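Long-range contact in putative kinase (Chloroflexus aurantiacus, PDB 2RHM), which is of unknown function but has the fold of P-loop nucleoside triphosphate hydrolases and is probably a kinase that transfers phosphate from a nucleotide: residues I63-Q75 and D91-F104. Numbering follows the deposited sequence. Where two conformers were deposited one is given.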
# COMPACT_ATOMS: atom_id res chain seq x y z
N ILE B 63 4.75 4.43 -8.04
CA ILE B 63 4.33 3.37 -8.95
C ILE B 63 4.85 1.99 -8.48
O ILE B 63 4.10 1.03 -8.44
CB ILE B 63 4.77 3.66 -10.41
CG1 ILE B 63 3.96 4.81 -10.99
CG2 ILE B 63 4.58 2.43 -11.27
CD1 ILE B 63 4.57 5.43 -12.23
N MSE B 64 6.12 1.95 -8.06
CA MSE B 64 6.72 0.77 -7.42
C MSE B 64 5.94 0.33 -6.17
O MSE B 64 5.72 -0.87 -5.96
CB MSE B 64 8.20 1.03 -7.06
CG MSE B 64 9.15 1.14 -8.25
SE MSE B 64 10.96 1.88 -7.86
CE MSE B 64 11.37 1.06 -6.27
N MSE B 65 5.52 1.28 -5.33
CA MSE B 65 4.73 0.95 -4.14
C MSE B 65 3.37 0.39 -4.53
O MSE B 65 2.82 -0.49 -3.86
CB MSE B 65 4.53 2.19 -3.26
CG MSE B 65 5.61 2.42 -2.25
SE MSE B 65 5.78 0.92 -1.03
CE MSE B 65 4.05 0.76 -0.37
N LEU B 66 2.81 0.93 -5.60
CA LEU B 66 1.50 0.51 -6.09
C LEU B 66 1.53 -0.99 -6.45
O LEU B 66 0.69 -1.77 -6.02
CB LEU B 66 1.12 1.35 -7.32
CG LEU B 66 -0.26 2.02 -7.29
CD1 LEU B 66 -0.37 2.89 -6.11
CD2 LEU B 66 -0.45 2.83 -8.56
N TYR B 67 2.51 -1.38 -7.25
CA TYR B 67 2.66 -2.78 -7.65
C TYR B 67 3.03 -3.71 -6.48
O TYR B 67 2.56 -4.84 -6.42
CB TYR B 67 3.69 -2.92 -8.77
CG TYR B 67 3.15 -2.48 -10.10
CD1 TYR B 67 2.30 -3.29 -10.83
CD2 TYR B 67 3.46 -1.24 -10.61
CE1 TYR B 67 1.78 -2.88 -12.06
CE2 TYR B 67 2.96 -0.83 -11.85
CZ TYR B 67 2.12 -1.64 -12.56
OH TYR B 67 1.64 -1.20 -13.79
N HIS B 68 3.83 -3.21 -5.54
CA HIS B 68 4.23 -4.00 -4.36
C HIS B 68 3.00 -4.31 -3.49
O HIS B 68 2.77 -5.45 -3.07
CB HIS B 68 5.26 -3.22 -3.53
CG HIS B 68 5.53 -3.84 -2.19
ND1 HIS B 68 6.36 -4.93 -2.03
CD2 HIS B 68 5.07 -3.54 -0.95
CE1 HIS B 68 6.40 -5.28 -0.75
NE2 HIS B 68 5.64 -4.43 -0.07
N THR B 69 2.20 -3.28 -3.26
CA THR B 69 1.03 -3.40 -2.38
C THR B 69 -0.04 -4.23 -3.10
O THR B 69 -0.71 -5.08 -2.49
CB THR B 69 0.53 -2.01 -1.98
OG1 THR B 69 1.56 -1.35 -1.22
CG2 THR B 69 -0.69 -2.12 -1.12
N ALA B 70 -0.19 -4.01 -4.38
CA ALA B 70 -1.16 -4.80 -5.18
C ALA B 70 -0.91 -6.29 -5.10
O ALA B 70 -1.85 -7.09 -5.06
CB ALA B 70 -1.16 -4.37 -6.62
N ALA B 71 0.35 -6.68 -5.13
CA ALA B 71 0.68 -8.09 -5.17
C ALA B 71 0.24 -8.78 -3.90
O ALA B 71 -0.31 -9.88 -3.94
CB ALA B 71 2.17 -8.26 -5.36
N THR B 72 0.47 -8.15 -2.76
CA THR B 72 0.10 -8.84 -1.52
C THR B 72 -1.42 -8.91 -1.34
O THR B 72 -1.93 -9.86 -0.77
CB THR B 72 0.82 -8.26 -0.28
OG1 THR B 72 0.63 -9.14 0.84
CG2 THR B 72 0.32 -6.84 0.07
N ILE B 73 -2.15 -7.91 -1.84
CA ILE B 73 -3.62 -7.92 -1.78
C ILE B 73 -4.18 -9.00 -2.70
O ILE B 73 -5.04 -9.81 -2.30
CB ILE B 73 -4.20 -6.54 -2.15
CG1 ILE B 73 -3.77 -5.50 -1.11
CG2 ILE B 73 -5.71 -6.58 -2.22
CD1 ILE B 73 -4.15 -4.12 -1.45
N LEU B 74 -3.68 -9.03 -3.93
CA LEU B 74 -4.11 -10.04 -4.90
C LEU B 74 -3.77 -11.46 -4.46
O LEU B 74 -4.58 -12.39 -4.66
CB LEU B 74 -3.50 -9.75 -6.28
CG LEU B 74 -4.05 -8.49 -6.97
CD1 LEU B 74 -3.27 -8.18 -8.23
CD2 LEU B 74 -5.53 -8.66 -7.32
N GLN B 75 -2.59 -11.64 -3.84
CA GLN B 75 -2.17 -12.94 -3.34
C GLN B 75 -3.10 -13.48 -2.23
O GLN B 75 -3.21 -14.68 -2.06
CB GLN B 75 -0.72 -12.88 -2.87
CG GLN B 75 0.28 -12.82 -4.02
CD GLN B 75 1.70 -12.42 -3.61
OE1 GLN B 75 1.95 -11.97 -2.49
NE2 GLN B 75 2.63 -12.56 -4.53
N ASP B 91 4.06 0.17 -18.17
CA ASP B 91 3.13 -0.56 -17.30
C ASP B 91 2.60 -1.87 -17.87
O ASP B 91 2.15 -2.72 -17.12
CB ASP B 91 1.99 0.37 -16.84
CG ASP B 91 2.47 1.46 -15.90
OD1 ASP B 91 2.96 1.10 -14.80
OD2 ASP B 91 2.36 2.67 -16.23
N THR B 92 2.69 -2.06 -19.18
CA THR B 92 2.28 -3.35 -19.73
C THR B 92 3.13 -4.48 -19.14
O THR B 92 2.57 -5.50 -18.69
CB THR B 92 2.37 -3.34 -21.27
OG1 THR B 92 1.60 -2.22 -21.74
CG2 THR B 92 1.82 -4.62 -21.87
N GLU B 93 4.45 -4.32 -19.12
CA GLU B 93 5.32 -5.37 -18.58
C GLU B 93 5.22 -5.41 -17.05
O GLU B 93 5.33 -6.49 -16.45
CB GLU B 93 6.76 -5.19 -19.02
CG GLU B 93 7.66 -6.35 -18.57
CD GLU B 93 9.03 -6.31 -19.19
OE1 GLU B 93 9.26 -5.48 -20.09
OE2 GLU B 93 9.89 -7.12 -18.78
N ARG B 94 5.00 -4.27 -16.41
CA ARG B 94 4.80 -4.34 -14.95
C ARG B 94 3.55 -5.14 -14.59
O ARG B 94 3.57 -5.88 -13.61
CB ARG B 94 4.75 -2.97 -14.29
CG ARG B 94 6.06 -2.18 -14.30
CD ARG B 94 5.77 -0.75 -13.93
NE ARG B 94 6.91 0.12 -14.18
CZ ARG B 94 6.82 1.41 -14.50
NH1 ARG B 94 5.65 1.99 -14.72
NH2 ARG B 94 7.94 2.10 -14.71
N MSE B 95 2.49 -4.99 -15.38
CA MSE B 95 1.26 -5.75 -15.15
C MSE B 95 1.48 -7.23 -15.44
O MSE B 95 0.97 -8.09 -14.73
CB MSE B 95 0.12 -5.20 -15.99
CG MSE B 95 -0.33 -3.84 -15.55
SE MSE B 95 -1.52 -3.95 -14.04
CE MSE B 95 -1.63 -2.00 -13.72
N GLN B 96 2.25 -7.54 -16.46
CA GLN B 96 2.60 -8.93 -16.72
C GLN B 96 3.37 -9.56 -15.58
O GLN B 96 3.11 -10.69 -15.19
CB GLN B 96 3.38 -9.02 -18.02
CG GLN B 96 2.47 -8.90 -19.21
CD GLN B 96 3.18 -8.54 -20.49
OE1 GLN B 96 4.41 -8.53 -20.56
NE2 GLN B 96 2.40 -8.22 -21.51
N ASN B 97 4.34 -8.82 -15.07
CA ASN B 97 5.15 -9.27 -13.95
C ASN B 97 4.31 -9.45 -12.69
O ASN B 97 4.51 -10.41 -11.95
CB ASN B 97 6.31 -8.31 -13.72
CG ASN B 97 7.35 -8.39 -14.83
OD1 ASN B 97 7.36 -9.34 -15.60
ND2 ASN B 97 8.20 -7.38 -14.92
N LEU B 98 3.37 -8.54 -12.46
CA LEU B 98 2.43 -8.67 -11.36
C LEU B 98 1.61 -9.95 -11.49
O LEU B 98 1.51 -10.72 -10.53
CB LEU B 98 1.48 -7.46 -11.31
CG LEU B 98 0.44 -7.48 -10.18
CD1 LEU B 98 1.06 -7.52 -8.77
CD2 LEU B 98 -0.46 -6.28 -10.28
N HIS B 99 1.08 -10.19 -12.70
CA HIS B 99 0.23 -11.35 -12.96
C HIS B 99 0.94 -12.68 -12.68
O HIS B 99 0.32 -13.62 -12.18
CB HIS B 99 -0.32 -11.34 -14.40
CG HIS B 99 -1.43 -12.31 -14.62
ND1 HIS B 99 -1.22 -13.64 -14.91
CD2 HIS B 99 -2.77 -12.14 -14.61
CE1 HIS B 99 -2.38 -14.24 -15.07
NE2 HIS B 99 -3.34 -13.36 -14.89
N THR B 100 2.23 -12.76 -13.01
CA THR B 100 3.05 -13.93 -12.75
C THR B 100 3.12 -14.29 -11.26
O THR B 100 3.11 -15.47 -10.91
CB THR B 100 4.48 -13.70 -13.29
OG1 THR B 100 4.40 -13.54 -14.71
CG2 THR B 100 5.39 -14.85 -12.98
N ILE B 101 3.17 -13.30 -10.38
CA ILE B 101 3.25 -13.59 -8.94
C ILE B 101 1.91 -13.48 -8.19
O ILE B 101 1.77 -13.97 -7.07
CB ILE B 101 4.31 -12.68 -8.25
CG1 ILE B 101 3.94 -11.20 -8.31
CG2 ILE B 101 5.69 -12.95 -8.87
CD1 ILE B 101 4.72 -10.36 -7.33
N ALA B 102 0.94 -12.86 -8.84
CA ALA B 102 -0.34 -12.59 -8.20
C ALA B 102 -1.41 -12.52 -9.29
O ALA B 102 -1.79 -11.42 -9.70
CB ALA B 102 -0.22 -11.27 -7.47
N PRO B 103 -1.86 -13.69 -9.78
CA PRO B 103 -2.84 -13.74 -10.85
C PRO B 103 -4.12 -12.95 -10.58
O PRO B 103 -4.64 -12.94 -9.47
CB PRO B 103 -3.13 -15.25 -10.99
CG PRO B 103 -2.51 -15.89 -9.85
CD PRO B 103 -1.41 -15.03 -9.39
N PHE B 104 -4.61 -12.29 -11.62
CA PHE B 104 -5.77 -11.44 -11.53
C PHE B 104 -6.48 -11.48 -12.86
O PHE B 104 -5.89 -11.85 -13.88
CB PHE B 104 -5.39 -9.98 -11.21
CG PHE B 104 -4.43 -9.35 -12.22
CD1 PHE B 104 -4.90 -8.81 -13.40
CD2 PHE B 104 -3.07 -9.28 -11.96
CE1 PHE B 104 -4.02 -8.27 -14.34
CE2 PHE B 104 -2.19 -8.75 -12.89
CZ PHE B 104 -2.66 -8.23 -14.06
O HOH W 1 -3.87 -13.85 -6.99
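Helices 52-75 and 88-101, which precede and follow strand 80-83 in this P-loop fold, belong to two successive beta-alpha-beta crossovers and lie roughly parallel on the sheet; their segments 63-75 and 91-101 cross at -30°, with axes 9.9 Å apart at closest approach. Knobs-into-holes packing joins them: Tyr67 enters a hole lined by Asp91, Arg94, Met95 and Leu98, and Leu98 returns the fit among Tyr67, Ala70, Ala71 and Leu74. With CG anti to its carbonyl carbon (chi1 -76°), the Tyr67 ring lies against helix 88-101. Arg94 CB covers one face of this ring in a CH-pi contact, 3.8 Å from the centroid, while the selenium of Met95, a selenomethionine, lies at its edge. Tyr67 OH donates to Asp91 OD1 (2.8 Å) on the anti side, tilted out of the carboxylate plane. Arg94 NH1 meets Asp91 OD1 at 2.8 Å in a salt bridge from the opposite face, so two donors grip one buried acceptor. Ile63 CG2 lies over a face of the guanidinium. The helices converge toward their C-terminal ends, where Ala102 CB fits against Leu74 CB at 3.8 Å. There the extended Gln75 sends NE2 to Ile101 O (3.0 Å, N-H...O angle 169°) from above the carbonyl plane. Beneath the pair, Ala70 and Leu74 touch strand 80-83, Leu98 and Phe104 meet Leu7 of strand 6-12, and helix 52-75 also packs against the second subunit.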